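Local coordinates for protein aspartate aminotransferase (Rhodobacter sphaeroides, PDB 3NRA) that probably catalyses the pyridoxal-phosphate-dependent transfer of an amino group from L-aspartate to 2-oxoglutarate, yielding oxaloacetate and L-glutamate, at residues 113-118 with 134-139; 117-122 with 144-149; 155-160 with 374-379; 170-175 with 205-210; 185-190 with 199-204. All blocks are in the same frame, centred on the assembly; numbering follows the deposited sequence.

Contact 1: residues 113-118 with 134-139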
# COMPACT_ATOMS: atom_id res chain seq x y z
N GLY B 113 1.65 5.54 3.14
CA GLY B 113 0.30 5.01 2.95
C GLY B 113 -0.78 5.99 3.38
O GLY B 113 -1.73 6.24 2.64
N ALA B 114 -0.59 6.58 4.56
CA ALA B 114 -1.49 7.57 5.08
C ALA B 114 -1.54 8.84 4.22
O ALA B 114 -2.64 9.40 3.97
CB ALA B 114 -1.13 7.91 6.52
N LEU B 115 -0.37 9.28 3.75
CA LEU B 115 -0.27 10.48 2.94
C LEU B 115 -1.01 10.32 1.61
O LEU B 115 -1.82 11.21 1.23
CB LEU B 115 1.19 10.80 2.67
CG LEU B 115 1.53 12.04 1.88
CD1 LEU B 115 1.00 13.33 2.54
CD2 LEU B 115 3.08 12.12 1.63
N PHE B 116 -0.77 9.21 0.91
CA PHE B 116 -1.50 8.93 -0.30
C PHE B 116 -3.00 9.03 -0.10
O PHE B 116 -3.72 9.64 -0.91
CB PHE B 116 -1.19 7.53 -0.82
CG PHE B 116 -1.95 7.19 -2.11
CD1 PHE B 116 -1.60 7.78 -3.28
CD2 PHE B 116 -3.01 6.34 -2.10
CE1 PHE B 116 -2.28 7.50 -4.44
CE2 PHE B 116 -3.69 6.05 -3.25
CZ PHE B 116 -3.31 6.62 -4.43
N LEU B 117 -3.49 8.31 0.91
CA LEU B 117 -4.94 8.23 1.16
C LEU B 117 -5.50 9.61 1.52
O LEU B 117 -6.56 9.99 1.05
CB LEU B 117 -5.22 7.23 2.30
CG LEU B 117 -4.91 5.75 1.99
CD1 LEU B 117 -5.10 4.91 3.22
CD2 LEU B 117 -5.81 5.24 0.84
N ALA B 118 -4.76 10.34 2.36
CA ALA B 118 -5.18 11.65 2.82
C ALA B 118 -5.32 12.64 1.65
O ALA B 118 -6.31 13.39 1.57
CB ALA B 118 -4.19 12.17 3.84
N PRO B 134 10.85 24.28 0.21
CA PRO B 134 10.97 22.85 0.02
C PRO B 134 10.10 22.04 0.96
O PRO B 134 9.82 22.48 2.10
CB PRO B 134 12.44 22.61 0.31
CG PRO B 134 12.75 23.64 1.33
CD PRO B 134 12.06 24.83 0.85
N ASP B 135 9.67 20.86 0.50
CA ASP B 135 9.01 19.91 1.37
C ASP B 135 9.10 18.47 0.76
O ASP B 135 9.79 18.23 -0.24
CB ASP B 135 7.54 20.34 1.59
CG ASP B 135 6.99 19.94 2.98
OD1 ASP B 135 7.36 18.86 3.48
OD2 ASP B 135 6.12 20.66 3.53
N TYR B 136 8.45 17.54 1.42
CA TYR B 136 8.61 16.12 1.16
C TYR B 136 8.37 15.79 -0.32
O TYR B 136 7.48 16.36 -0.97
CB TYR B 136 7.62 15.37 2.06
CG TYR B 136 7.65 13.89 1.97
CD1 TYR B 136 8.73 13.16 2.49
CD2 TYR B 136 6.56 13.17 1.48
CE1 TYR B 136 8.75 11.78 2.45
CE2 TYR B 136 6.58 11.81 1.44
CZ TYR B 136 7.69 11.11 1.95
OH TYR B 136 7.72 9.74 1.91
N PHE B 137 9.20 14.88 -0.85
CA PHE B 137 9.24 14.56 -2.32
C PHE B 137 7.87 14.18 -2.88
O PHE B 137 7.53 14.54 -4.02
CB PHE B 137 10.30 13.44 -2.62
CG PHE B 137 9.73 12.03 -2.59
CD1 PHE B 137 9.54 11.37 -1.39
CD2 PHE B 137 9.34 11.38 -3.77
CE1 PHE B 137 8.92 10.09 -1.34
CE2 PHE B 137 8.77 10.11 -3.73
CZ PHE B 137 8.56 9.47 -2.51
N ALA B 138 7.06 13.49 -2.08
CA ALA B 138 5.76 12.98 -2.56
C ALA B 138 4.66 14.07 -2.68
O ALA B 138 3.69 13.87 -3.38
CB ALA B 138 5.27 11.81 -1.66
N ASN B 139 4.83 15.20 -2.00
CA ASN B 139 3.73 16.17 -1.82
C ASN B 139 3.24 16.77 -3.14
O ASN B 139 2.07 16.64 -3.48
CB ASN B 139 4.13 17.28 -0.82
CG ASN B 139 4.27 16.76 0.63
OD1 ASN B 139 4.17 15.57 0.86
ND2 ASN B 139 4.47 17.67 1.60
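Leu115 reaches out of helix 110-120 to touch Tyr136, Ala138 and Asn139, and one methyl group does nearly all of the work. Its CB leaves the helix toward the segment 134-139 but stops short of it. CG, set anti to the backbone N (chi1 -178°), carries the branch point outward, and CD2 then goes on to the partner residues. This methyl lies 3.5 Å from Tyr136 CE2, approaching the ring obliquely, while the two side chains slide past each other in opposite directions. It also meets Ala138 CB at 4.0 Å and Asn139 OD1 at 3.7 Å. A branched leucine suits the place because it can span the gap and still end in a compact, purely apolar tip; the small Ala138 lets that tip approach the turn.

The contact belongs to the large alpha/beta domain of the aminotransferase fold, where the chain leaves strand 128-133 and turns into helix 137-145. Leu115 and Asn139 both touch Leu184 on the central sheet, and Tyr136 and Ala138 pack against the second subunit. Asn139 OD1 lies in plane at the edge of the Tyr136 ring, whereas Phe137 CD1 covers one face. The far end of the tyrosine is fixed by a hydrogen bond between OH and Gln112 OE1. At the start of the turn, Tyr136 N donates to Asp135 OD1 over 2.7 Å.

Contact 2: residues 117-122 with 144-149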
# COMPACT_ATOMS: atom_id res chain seq x y z
N LEU B 117 -3.49 8.31 0.91
CA LEU B 117 -4.94 8.23 1.16
C LEU B 117 -5.50 9.61 1.52
O LEU B 117 -6.56 9.99 1.05
CB LEU B 117 -5.22 7.23 2.30
CG LEU B 117 -4.91 5.75 1.99
CD1 LEU B 117 -5.10 4.91 3.22
CD2 LEU B 117 -5.81 5.24 0.84
N ALA B 118 -4.76 10.34 2.36
CA ALA B 118 -5.18 11.65 2.82
C ALA B 118 -5.32 12.64 1.65
O ALA B 118 -6.31 13.39 1.57
CB ALA B 118 -4.19 12.17 3.84
N VAL B 119 -4.37 12.61 0.72
CA VAL B 119 -4.47 13.47 -0.46
C VAL B 119 -5.62 12.97 -1.38
O VAL B 119 -6.41 13.78 -1.90
CB VAL B 119 -3.16 13.53 -1.23
CG1 VAL B 119 -3.31 14.38 -2.50
CG2 VAL B 119 -2.01 14.07 -0.31
N ALA B 120 -5.73 11.65 -1.54
CA ALA B 120 -6.81 11.05 -2.37
C ALA B 120 -8.19 11.43 -1.86
O ALA B 120 -9.10 11.69 -2.64
CB ALA B 120 -6.68 9.55 -2.44
N ALA B 121 -8.33 11.45 -0.53
CA ALA B 121 -9.62 11.78 0.14
C ALA B 121 -9.95 13.29 0.17
O ALA B 121 -11.06 13.67 0.55
CB ALA B 121 -9.62 11.22 1.52
N THR B 122 -9.00 14.15 -0.21
CA THR B 122 -9.17 15.58 -0.06
C THR B 122 -8.97 16.41 -1.35
O THR B 122 -9.44 17.53 -1.42
CB THR B 122 -8.26 16.15 1.06
OG1 THR B 122 -6.88 15.90 0.74
CG2 THR B 122 -8.60 15.51 2.40
N GLU B 144 -0.40 16.52 -8.06
CA GLU B 144 -0.47 16.53 -9.50
C GLU B 144 -1.03 15.20 -10.09
O GLU B 144 -1.76 15.24 -11.07
CB GLU B 144 0.89 16.98 -10.10
CG GLU B 144 1.01 18.57 -10.01
CD GLU B 144 2.40 19.15 -10.32
OE1 GLU B 144 3.36 18.38 -10.52
OE2 GLU B 144 2.50 20.42 -10.37
N PHE B 145 -0.81 14.09 -9.39
CA PHE B 145 -1.41 12.82 -9.77
C PHE B 145 -2.93 12.84 -9.68
O PHE B 145 -3.62 12.27 -10.52
CB PHE B 145 -0.90 11.70 -8.90
CG PHE B 145 -1.42 10.34 -9.30
CD1 PHE B 145 -1.06 9.79 -10.52
CD2 PHE B 145 -2.29 9.64 -8.49
CE1 PHE B 145 -1.53 8.53 -10.89
CE2 PHE B 145 -2.77 8.38 -8.89
CZ PHE B 145 -2.39 7.85 -10.08
N PHE B 146 -3.46 13.51 -8.66
CA PHE B 146 -4.89 13.68 -8.55
C PHE B 146 -5.41 14.93 -9.35
O PHE B 146 -6.56 15.35 -9.17
CB PHE B 146 -5.30 13.67 -7.08
CG PHE B 146 -5.19 12.29 -6.44
CD1 PHE B 146 -6.11 11.28 -6.76
CD2 PHE B 146 -4.17 11.98 -5.59
CE1 PHE B 146 -5.99 10.00 -6.22
CE2 PHE B 146 -4.05 10.71 -5.05
CZ PHE B 146 -4.96 9.73 -5.37
N GLU B 147 -4.58 15.45 -10.26
CA GLU B 147 -4.94 16.57 -11.14
C GLU B 147 -5.40 17.83 -10.39
O GLU B 147 -6.16 18.66 -10.93
CB GLU B 147 -5.98 16.13 -12.18
CG GLU B 147 -5.53 14.89 -13.03
CD GLU B 147 -6.45 14.63 -14.26
OE1 GLU B 147 -6.71 15.59 -15.06
OE2 GLU B 147 -6.92 13.47 -14.42
N GLY B 148 -4.85 18.02 -9.17
CA GLY B 148 -4.95 19.29 -8.47
C GLY B 148 -3.91 20.26 -8.98
O GLY B 148 -2.97 19.86 -9.67
N GLU B 149 -4.08 21.53 -8.63
CA GLU B 149 -3.14 22.58 -8.99
C GLU B 149 -2.37 23.01 -7.73
O GLU B 149 -2.97 23.56 -6.79
CB GLU B 149 -3.92 23.76 -9.53
CG GLU B 149 -3.06 24.92 -10.05
CD GLU B 149 -3.88 26.21 -10.33
OE1 GLU B 149 -5.13 26.12 -10.54
OE2 GLU B 149 -3.28 27.30 -10.30
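Phe146 and Ala120 meet first through a CH-pi contact. Ala120 CA stands 3.9 Å from the centroid of the phenylalanine ring, only 18° from its normal, though displaced somewhat toward the rim. Alanine suits the place: its single methyl lets the ring come down close to the helix backbone.

Apolar contacts complete the touch. Ala120 CB presses on Phe146 CZ at 3.4 Å, and Val119 adds its CG1 methyl 4.0 Å from Phe146 CD2, coming obliquely to the ring. That methyl is anti to the backbone N (chi1 177°), which swings it from the helix toward the aromatic group. The opposite face of the ring is taken by Phe145 CD2, over its centre, so the ring lies between the helix backbone and its own neighbour.

Phe146 is the first residue to leave helical phi/psi after helix 137-145; a Schellman motif closes that helix, with Glu147 at positive phi as the C-prime residue, and the chain then enters strand 149-154 of the large-domain sheet. The Phe146 ring also meets that of Phe116 at about 45° and packs on Phe145 of the second subunit.

No hydrogen bond passes between the two segments; within them, Thr122 OG1 donates to Ala118 O over 2.7 Å, turning the hydroxyl back onto a carbonyl of its own segment, and Glu147 N bonds to Glu144 O at 2.9 Å.

Contact 3: residues 155-160 with 374-379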
# COMPACT_ATOMS: atom_id res chain seq x y z
N LEU B 155 9.03 28.39 1.94
CA LEU B 155 9.68 28.29 3.25
C LEU B 155 10.98 29.04 3.16
O LEU B 155 11.93 28.55 2.56
CB LEU B 155 9.96 26.82 3.63
CG LEU B 155 10.46 26.52 5.06
CD1 LEU B 155 9.41 26.89 6.10
CD2 LEU B 155 10.88 25.02 5.22
N ASP B 156 11.03 30.22 3.79
CA ASP B 156 12.23 31.01 3.81
C ASP B 156 13.09 30.56 5.01
O ASP B 156 13.29 31.30 5.96
CB ASP B 156 11.90 32.53 3.86
CG ASP B 156 11.43 33.07 2.49
OD1 ASP B 156 12.13 32.85 1.49
OD2 ASP B 156 10.34 33.68 2.42
N TYR B 157 13.58 29.33 4.93
CA TYR B 157 14.30 28.70 6.04
C TYR B 157 15.73 29.18 6.15
O TYR B 157 16.36 28.97 7.18
CB TYR B 157 14.29 27.15 5.90
CG TYR B 157 15.11 26.62 4.73
CD1 TYR B 157 14.59 26.59 3.44
CD2 TYR B 157 16.41 26.13 4.93
CE1 TYR B 157 15.36 26.13 2.35
CE2 TYR B 157 17.17 25.66 3.87
CZ TYR B 157 16.64 25.68 2.58
OH TYR B 157 17.39 25.23 1.54
N VAL B 158 16.28 29.78 5.06
CA VAL B 158 17.66 30.24 5.09
C VAL B 158 17.78 31.55 5.87
O VAL B 158 17.43 32.66 5.36
CB VAL B 158 18.28 30.40 3.69
CG1 VAL B 158 19.70 30.93 3.81
CG2 VAL B 158 18.31 29.03 2.95
N SER B 159 18.24 31.42 7.13
CA SER B 159 18.22 32.50 8.10
C SER B 159 19.04 32.10 9.33
O SER B 159 19.01 30.95 9.73
CB SER B 159 16.78 32.79 8.54
OG SER B 159 16.74 33.81 9.56
N ALA B 160 19.72 33.08 9.92
CA ALA B 160 20.35 32.91 11.26
C ALA B 160 19.31 32.88 12.41
O ALA B 160 19.63 32.45 13.53
CB ALA B 160 21.35 34.03 11.51
N PRO B 374 12.04 22.98 -6.94
CA PRO B 374 12.88 23.37 -8.08
C PRO B 374 13.88 24.48 -7.75
O PRO B 374 14.81 24.68 -8.48
CB PRO B 374 11.86 23.88 -9.09
CG PRO B 374 10.70 24.32 -8.28
CD PRO B 374 10.64 23.42 -7.12
N HIS B 375 13.68 25.15 -6.62
CA HIS B 375 14.46 26.30 -6.23
C HIS B 375 15.48 25.99 -5.12
O HIS B 375 16.07 26.90 -4.60
CB HIS B 375 13.52 27.39 -5.73
CG HIS B 375 12.40 27.67 -6.67
ND1 HIS B 375 12.61 28.01 -7.98
CD2 HIS B 375 11.06 27.61 -6.50
CE1 HIS B 375 11.45 28.19 -8.57
NE2 HIS B 375 10.49 27.95 -7.70
N THR B 376 15.65 24.72 -4.77
CA THR B 376 16.66 24.30 -3.81
C THR B 376 17.64 23.35 -4.50
O THR B 376 18.05 22.32 -3.92
CB THR B 376 16.03 23.61 -2.55
OG1 THR B 376 15.20 22.52 -2.96
CG2 THR B 376 15.22 24.61 -1.71
N ALA B 377 18.03 23.70 -5.73
CA ALA B 377 18.85 22.83 -6.56
C ALA B 377 20.29 22.71 -6.04
O ALA B 377 20.91 21.67 -6.19
CB ALA B 377 18.86 23.33 -8.03
N ASP B 378 20.79 23.76 -5.40
CA ASP B 378 22.19 23.74 -4.89
C ASP B 378 22.31 23.24 -3.46
O ASP B 378 23.38 23.28 -2.89
CB ASP B 378 22.91 25.12 -5.10
CG ASP B 378 22.22 26.28 -4.40
OD1 ASP B 378 21.14 26.11 -3.76
OD2 ASP B 378 22.76 27.41 -4.51
N SER B 379 21.21 22.71 -2.91
CA SER B 379 21.24 21.96 -1.63
C SER B 379 21.21 20.44 -1.85
O SER B 379 20.83 19.98 -2.90
CB SER B 379 20.06 22.40 -0.75
OG SER B 379 20.19 23.80 -0.46
O HOH W 1 19.68 24.36 2.14
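The hydroxyl end of Tyr157 meets Thr376 and Ser379 across a gap that a water bridges. The tyrosine adopts the crowded position, with CG between the backbone N and the carbonyl carbon (chi1 69°), and this conformation sends the long ring out of its loop toward the segment 374-379. Val158 CG2 rests over one face, 3.6 Å above the ring plane and offset toward the rim. At the ring's edge, near its plane, lies the methyl of Thr376, whose CG2 is 4.0 Å from Tyr157 OH.

Threonine suits this place because its two branches do different jobs. CG2, anti to the carbonyl carbon, faces the tyrosine, while OG1 occupies the other branch, farther from the tyrosine, and is hydrogen-bonded to Gly369 O and Ser373 O, tying the loop to itself. Ser379 points its OG anti to the carbonyl carbon (chi1 -61°). That puts OG 3.7 Å from Tyr157 OH, too far for a direct bond, and a water fills the role instead: it lies in plane at the ring edge, 2.5 Å from Tyr157 OH and 2.7 Å from Ser379 OG. One small hydroxyl and one long phenol thus share a single solvent molecule in an otherwise buried spot.

Thr376 to Ser379 form a type I beta turn leading into strand 380-383, and Arg332 NH1 holds Tyr157 O. Through the bridging water, the loop after strand 149-154, the edge strand of the seven-stranded large-domain sheet, is joined to the loop before strand 380-383 of the smaller four-stranded sheet of this aminotransferase fold.

Contact 4: residues 170-175 with 205-210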
# COMPACT_ATOMS: atom_id res chain seq x y z
N THR B 170 1.79 35.05 4.66
CA THR B 170 1.05 35.83 3.70
C THR B 170 0.83 35.04 2.40
O THR B 170 -0.26 35.06 1.84
CB THR B 170 1.76 37.17 3.39
OG1 THR B 170 2.29 37.74 4.60
CG2 THR B 170 0.78 38.15 2.74
N GLY B 171 1.85 34.32 1.95
CA GLY B 171 1.73 33.41 0.80
C GLY B 171 0.68 32.31 1.00
O GLY B 171 -0.06 31.99 0.08
N LEU B 172 0.61 31.74 2.21
CA LEU B 172 -0.40 30.72 2.51
C LEU B 172 -1.80 31.32 2.43
O LEU B 172 -2.69 30.76 1.78
CB LEU B 172 -0.19 30.15 3.90
CG LEU B 172 -1.15 29.05 4.34
CD1 LEU B 172 -1.16 27.88 3.29
CD2 LEU B 172 -0.75 28.55 5.72
N GLU B 173 -1.98 32.47 3.08
CA GLU B 173 -3.22 33.17 3.04
C GLU B 173 -3.66 33.47 1.63
O GLU B 173 -4.82 33.28 1.31
CB GLU B 173 -3.15 34.47 3.84
CG GLU B 173 -4.48 35.22 3.79
CD GLU B 173 -4.57 36.36 4.76
OE1 GLU B 173 -3.59 36.63 5.51
OE2 GLU B 173 -5.64 37.02 4.75
N GLU B 174 -2.74 33.97 0.81
CA GLU B 174 -3.02 34.26 -0.59
C GLU B 174 -3.43 33.00 -1.38
O GLU B 174 -4.34 33.05 -2.20
CB GLU B 174 -1.83 34.95 -1.26
CG GLU B 174 -1.51 36.39 -0.78
CD GLU B 174 -2.61 37.37 -1.05
OE1 GLU B 174 -3.06 37.47 -2.23
OE2 GLU B 174 -3.04 38.06 -0.09
N ALA B 175 -2.78 31.87 -1.08
CA ALA B 175 -3.17 30.58 -1.61
C ALA B 175 -4.64 30.27 -1.28
O ALA B 175 -5.39 29.89 -2.15
CB ALA B 175 -2.26 29.46 -1.04
N ALA B 205 -3.30 27.48 11.77
CA ALA B 205 -4.59 27.09 12.27
C ALA B 205 -5.65 28.15 12.00
O ALA B 205 -6.76 27.82 11.56
CB ALA B 205 -4.51 26.78 13.79
N ALA B 206 -5.33 29.42 12.28
CA ALA B 206 -6.28 30.53 12.10
C ALA B 206 -6.63 30.74 10.63
O ALA B 206 -7.80 30.95 10.28
CB ALA B 206 -5.72 31.85 12.74
N LEU B 207 -5.63 30.66 9.76
CA LEU B 207 -5.88 30.85 8.31
C LEU B 207 -6.76 29.73 7.75
O LEU B 207 -7.74 30.00 7.05
CB LEU B 207 -4.58 30.96 7.53
CG LEU B 207 -3.78 32.26 7.71
CD1 LEU B 207 -2.38 32.07 7.11
CD2 LEU B 207 -4.50 33.48 7.10
N ALA B 208 -6.47 28.49 8.14
CA ALA B 208 -7.27 27.34 7.70
C ALA B 208 -8.73 27.45 8.15
O ALA B 208 -9.66 27.20 7.35
CB ALA B 208 -6.66 26.02 8.20
N ALA B 209 -8.95 27.84 9.40
CA ALA B 209 -10.30 27.97 9.94
C ALA B 209 -11.02 29.08 9.24
O ALA B 209 -12.17 28.97 8.94
CB ALA B 209 -10.27 28.22 11.45
N ARG B 210 -10.30 30.16 8.96
CA ARG B 210 -10.88 31.32 8.31
C ARG B 210 -11.45 31.01 6.92
O ARG B 210 -12.50 31.51 6.56
CB ARG B 210 -9.83 32.42 8.21
CG ARG B 210 -10.29 33.67 7.58
CD ARG B 210 -9.18 34.71 7.61
NE ARG B 210 -9.54 35.90 6.87
CZ ARG B 210 -8.72 36.91 6.59
NH1 ARG B 210 -7.43 36.89 6.97
NH2 ARG B 210 -9.19 37.95 5.92
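Glu173 and Arg210 bring two flat groups together with their planes 65° apart, so the carboxylate and guanidinium do not lie flat against each other. Glu173 OE2 comes obliquely to the guanidinium and forms a salt bridge with Arg210 NH1 at 2.9 Å; OE1 instead lies 3.6 Å from the Leu207 CD2 methyl. The bridge joins two helices, 169-177 and 198-211, that run nearly parallel in the alpha/beta large domain, where each links parallel strands of the mixed, seven-stranded sheet. The local axes are 10.2 Å apart and their directions differ by 12°, a spacing that leaves room for side chains to interleave.

Both charged chains are stretched out to span that spacing. Glu173 has CG anti to its backbone N (chi1 180°) and continues extended, and Arg210 is extended from CG to NE. Such long residues suit the outer side of the helix pair, where the arginine is exposed and solvent probably weakens the attraction. Glu173 OE2 also has a weak hydrogen bond to Tyr211 OH and a long, weak ion pair with Lys177.

Nearer the sheet, the contact turns apolar. Leu207 crosses Glu173 at about a right angle, its CD2 lying 3.7 Å from Glu173 CB, so Leu207 packs along the acid's CB and CG, and its methyl also borders OE1. Leu172 faces inward, touching Ala130 and Val153 of the sheet, as suits a leucine on the buried flank of a helix. Leu172 CD2 approaches Leu207 CD1 at 4.1 Å.

Contact 5: residues 185-190 with 199-204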
# COMPACT_ATOMS: atom_id res chain seq x y z
N PHE B 185 1.63 19.86 4.73
CA PHE B 185 2.99 20.19 5.14
C PHE B 185 3.57 19.18 6.12
O PHE B 185 2.81 18.52 6.87
CB PHE B 185 3.06 21.63 5.71
CG PHE B 185 2.55 21.77 7.13
CD1 PHE B 185 1.21 21.63 7.41
CD2 PHE B 185 3.41 22.14 8.16
CE1 PHE B 185 0.72 21.79 8.72
CE2 PHE B 185 2.95 22.29 9.47
CZ PHE B 185 1.60 22.12 9.74
N SER B 186 4.90 19.04 6.09
CA SER B 186 5.61 18.25 7.09
C SER B 186 6.18 19.15 8.20
O SER B 186 6.65 20.26 7.94
CB SER B 186 6.74 17.40 6.45
OG SER B 186 7.77 18.22 5.95
N ASN B 187 6.08 18.65 9.43
CA ASN B 187 6.56 19.31 10.63
C ASN B 187 7.05 18.23 11.61
O ASN B 187 6.23 17.51 12.14
CB ASN B 187 5.45 20.11 11.29
CG ASN B 187 5.94 20.92 12.45
OD1 ASN B 187 7.13 21.22 12.54
ND2 ASN B 187 5.05 21.26 13.37
N PRO B 188 8.39 18.09 11.81
CA PRO B 188 9.46 18.86 11.23
C PRO B 188 9.53 18.72 9.70
O PRO B 188 9.17 17.65 9.13
CB PRO B 188 10.70 18.25 11.86
CG PRO B 188 10.35 16.86 12.10
CD PRO B 188 8.93 16.98 12.61
N ASN B 189 9.95 19.81 9.05
CA ASN B 189 10.17 19.84 7.62
C ASN B 189 11.16 18.77 7.17
O ASN B 189 12.22 18.59 7.79
CB ASN B 189 10.65 21.22 7.20
CG ASN B 189 10.86 21.32 5.71
OD1 ASN B 189 12.01 21.25 5.23
ND2 ASN B 189 9.78 21.53 4.97
N ASN B 190 10.73 17.98 6.20
CA ASN B 190 11.61 17.16 5.40
C ASN B 190 11.69 17.92 4.09
O ASN B 190 10.68 18.06 3.41
CB ASN B 190 10.98 15.75 5.22
CG ASN B 190 11.85 14.78 4.40
OD1 ASN B 190 12.74 15.19 3.64
ND2 ASN B 190 11.53 13.48 4.52
N GLU B 199 3.82 30.28 17.03
CA GLU B 199 3.16 31.35 16.32
C GLU B 199 2.82 30.94 14.88
O GLU B 199 1.72 31.17 14.41
CB GLU B 199 4.06 32.63 16.34
CG GLU B 199 3.32 33.94 16.46
CD GLU B 199 2.65 34.42 15.15
OE1 GLU B 199 3.16 34.08 14.05
OE2 GLU B 199 1.63 35.16 15.23
N GLU B 200 3.76 30.28 14.19
CA GLU B 200 3.49 29.76 12.83
C GLU B 200 2.32 28.79 12.81
O GLU B 200 1.47 28.86 11.94
CB GLU B 200 4.73 29.11 12.21
CG GLU B 200 5.79 30.16 11.73
CD GLU B 200 7.10 29.54 11.35
OE1 GLU B 200 7.60 28.63 12.08
OE2 GLU B 200 7.68 29.99 10.34
N ILE B 201 2.27 27.90 13.79
CA ILE B 201 1.23 26.89 13.84
C ILE B 201 -0.12 27.54 14.20
O ILE B 201 -1.17 27.13 13.69
CB ILE B 201 1.61 25.77 14.85
CG1 ILE B 201 2.81 24.96 14.29
CG2 ILE B 201 0.40 24.87 15.20
CD1 ILE B 201 2.50 24.10 13.04
N GLY B 202 -0.07 28.57 15.04
CA GLY B 202 -1.27 29.32 15.40
C GLY B 202 -1.87 30.04 14.21
O GLY B 202 -3.09 30.00 14.00
N GLN B 203 -1.01 30.63 13.40
CA GLN B 203 -1.46 31.35 12.21
C GLN B 203 -1.93 30.39 11.13
O GLN B 203 -2.88 30.69 10.43
CB GLN B 203 -0.37 32.31 11.67
CG GLN B 203 -0.85 33.26 10.49
CD GLN B 203 -1.90 34.30 10.91
OE1 GLN B 203 -2.41 34.28 12.03
NE2 GLN B 203 -2.22 35.22 10.00
N ILE B 204 -1.27 29.23 11.01
CA ILE B 204 -1.72 28.21 10.07
C ILE B 204 -3.11 27.74 10.48
O ILE B 204 -3.99 27.63 9.65
CB ILE B 204 -0.77 26.98 10.00
CG1 ILE B 204 0.50 27.31 9.16
CG2 ILE B 204 -1.49 25.76 9.38
CD1 ILE B 204 1.63 26.32 9.34
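Phe185, on the end of strand 182-186, touches Ile201 and Ile204 of the helix 198-211 from two different sides of its ring. Ile204 CD1 sits over one face, 4.1 Å above the plane and offset toward the rim, whereas Ile201 CD1 lies at the edge, near the plane, 4.0 Å from Phe185 CZ. This is the fuller, better-packed part of the contact, and it is purely side chain: the nearest CA atoms, those of Asn187 and Ile201, are still 9.8 Å apart. A large ring on the strand and isoleucines whose CD1 reaches out from the helix suit so wide a separation. The phenylalanine's chi1 of 78° sets CG between the backbone N and carbonyl carbon, and Ile201 sends CG1 anti to its carbonyl carbon, bringing CD1 inward.

Asn187 forms the thinner edge of the contact and buries less area. The Asn187 and Ile201 side chains come at each other from opposite directions, ND2 reaching 3.8 Å from CD1, with no bond between them; Asn187 OD1 is held by Tyr196 N. Further round, the helix turns to solvent, with Glu199 exposed and Gly202 and Gln203 partly so, as expected for an amphipathic helix on a sheet.

Beyond Asn187 the chain takes a cis peptide into Pro188 and runs on to Asn190, whose ND2 hydrogen-bonds O3 of the pyridoxal-phosphate lysine at position 253. The contact lies within the beta-alpha-beta unit of strand 182-186, helix 198-211 and strand 214-218: Phe185 also packs on Val215 and Ala217 of the next strand, and Ile204 on Leu169 and Leu172 of helix 169-177.

How the contacts relate
From the N terminus, contact 1 closes a short loop from helix 110-120 to the turn after strand 128-133. Contact 2 starts on the same helix before that loop closes and ends further on, so the two cross; Phe116 and Phe146 join them near the second subunit. Contact 3 spans the longest interval, from the exit of strand 149-154 to the small-domain turn, and encloses contact 4, which in turn encloses contact 5. Contacts 4 and 5 share helix 198-211 and meet where Leu172 touches Ile204. Contact 5 reaches back to contact 1 through Asp135 with Ser186, and Pro134 connects contact 1 with contact 3.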